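Putative acetoin utilization protein, acetoin dehydrogenase (Thermus thermophilus, PDB 5AWE) is of unknown function but, with its paired CBS domains and an ACT domain, probably senses a small regulatory ligand. Local coordinates at residues A[68-71]-A[72-76]. Numbering follows the deposited sequence.
Sequences MNYL and LAKLT
Lys74 brings its CD methylene obliquely against the phenol end of the Tyr70 ring, 3.6 Å from CE2 of Tyr70, while Arg25 of a second subunit makes a cation-pi contact with the same ring. The ring stands out from the helix because chi1 is near 180°, CG lying opposite the backbone N; the lysine, bent at its last two torsions, carries CD and CE across the outer end of the ring, near CE2, CZ and OH. With an alanine in place of Tyr70, the lysine methylenes and the guanidinium of Arg25 would probably lose their aromatic partner. One turn apart, Met68, present as selenomethionine, and Leu72 pack across each other: CG of Met68 lies 3.9 Å from CD1 of Leu72, and CE rests near CD2 of the leucine. The same CD1 also approaches CA of Asn69. All this belongs to the last turns of helix 65-74, which in this paired-CBS protein packs on helix 20-30 through Ala73 on Leu21 and joins subunits: Leu72 meets Asn69 of the second subunit and Val65 of a third. Regular i to i+4 bonding runs from Leu72 N to Met68 O (2.9 Å, N-H...O angle 159°) and from Ala73 N to Asn69 O (3.1 Å). Lys74 N, weakly bonded to Tyr70 O, also reaches Leu71 O at 3.3 Å from above the carbonyl plane, and Leu75 N adds a weak bond to Leu71 O.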
loop_
_atom_site.group_PDB
_atom_site.type_symbol
_atom_site.label_atom_id
_atom_site.label_comp_id
_atom_site.label_asym_id
_atom_site.label_seq_id
_atom_site.Cartn_x
_atom_site.Cartn_y
_atom_site.Cartn_z
HETATM N N MSE A 68 6.183 5.703 1.638
HETATM C CA MSE A 68 6.165 4.401 2.298
HETATM C C MSE A 68 6.560 3.285 1.329
HETATM O O MSE A 68 7.451 2.487 1.612
HETATM C CB MSE A 68 4.763 4.137 2.867
HETATM C CG MSE A 68 4.389 2.665 2.991
HETATM SE SE MSE A 68 4.415 2.085 4.690
HETATM C CE MSE A 68 6.067 2.523 5.167
ATOM N N ASN A 69 5.892 3.246 0.181
ATOM C CA ASN A 69 6.108 2.209 -0.817
ATOM C C ASN A 69 7.557 2.220 -1.319
ATOM O O ASN A 69 8.166 1.175 -1.529
ATOM C CB ASN A 69 5.151 2.435 -1.985
ATOM C CG ASN A 69 4.551 1.148 -2.501
ATOM O OD1 ASN A 69 3.450 0.762 -2.104
ATOM N ND2 ASN A 69 5.272 0.473 -3.395
ATOM N N TYR A 70 8.094 3.419 -1.507
ATOM C CA TYR A 70 9.463 3.607 -1.951
ATOM C C TYR A 70 10.399 3.104 -0.865
ATOM O O TYR A 70 11.450 2.523 -1.142
ATOM C CB TYR A 70 9.713 5.098 -2.213
ATOM C CG TYR A 70 11.112 5.429 -2.685
ATOM C CD1 TYR A 70 11.419 5.453 -4.046
ATOM C CD2 TYR A 70 12.127 5.726 -1.774
ATOM C CE1 TYR A 70 12.702 5.764 -4.492
ATOM C CE2 TYR A 70 13.417 6.041 -2.209
ATOM C CZ TYR A 70 13.697 6.059 -3.570
ATOM O OH TYR A 70 14.962 6.373 -4.014
ATOM N N LEU A 71 10.009 3.333 0.381
ATOM C CA LEU A 71 10.838 2.947 1.506
ATOM C C LEU A 71 10.907 1.434 1.701
ATOM O O LEU A 71 11.984 0.899 1.970
ATOM C CB LEU A 71 10.346 3.632 2.781
ATOM C CG LEU A 71 10.672 5.130 2.861
ATOM C CD1 LEU A 71 10.308 5.654 4.240
ATOM C CD2 LEU A 71 12.150 5.367 2.576
ATOM N N LEU A 72 9.773 0.749 1.556
ATOM C CA LEU A 72 9.754 -0.709 1.661
ATOM C C LEU A 72 10.594 -1.294 0.535
ATOM O O LEU A 72 11.342 -2.248 0.730
ATOM C CB LEU A 72 8.330 -1.245 1.542
ATOM C CG LEU A 72 7.200 -0.449 2.192
ATOM C CD1 LEU A 72 6.011 -0.430 1.237
ATOM C CD2 LEU A 72 6.803 -1.051 3.524
ATOM N N ALA A 73 10.472 -0.692 -0.642
ATOM C CA ALA A 73 11.138 -1.182 -1.840
ATOM C C ALA A 73 12.641 -1.252 -1.639
ATOM O O ALA A 73 13.314 -2.090 -2.240
ATOM C CB ALA A 73 10.810 -0.278 -3.030
ATOM N N LYS A 74 13.169 -0.377 -0.790
ATOM C CA LYS A 74 14.609 -0.302 -0.595
ATOM C C LYS A 74 15.087 -0.834 0.759
ATOM O O LYS A 74 16.290 -0.988 0.983
ATOM C CB LYS A 74 15.081 1.139 -0.790
ATOM C CG LYS A 74 15.205 1.541 -2.257
ATOM C CD LYS A 74 15.337 3.049 -2.439
ATOM C CE LYS A 74 16.436 3.637 -1.562
ATOM N NZ LYS A 74 16.035 3.710 -0.125
ATOM N N LEU A 75 14.155 -1.118 1.662
ATOM C CA LEU A 75 14.529 -1.694 2.949
ATOM C C LEU A 75 15.184 -3.060 2.709
ATOM O O LEU A 75 14.687 -3.862 1.917
ATOM C CB LEU A 75 13.289 -1.849 3.838
ATOM C CG LEU A 75 13.489 -2.149 5.328
ATOM C CD1 LEU A 75 14.226 -0.999 6.000
ATOM C CD2 LEU A 75 12.128 -2.349 5.988
ATOM N N THR A 76 16.305 -3.309 3.384
ATOM C CA THR A 76 17.022 -4.580 3.246
ATOM C C THR A 76 16.842 -5.481 4.467
ATOM O O THR A 76 16.545 -5.006 5.562
ATOM C CB THR A 76 18.531 -4.347 3.039
ATOM O OG1 THR A 76 19.093 -3.735 4.210
ATOM C CG2 THR A 76 18.761 -3.435 1.838
#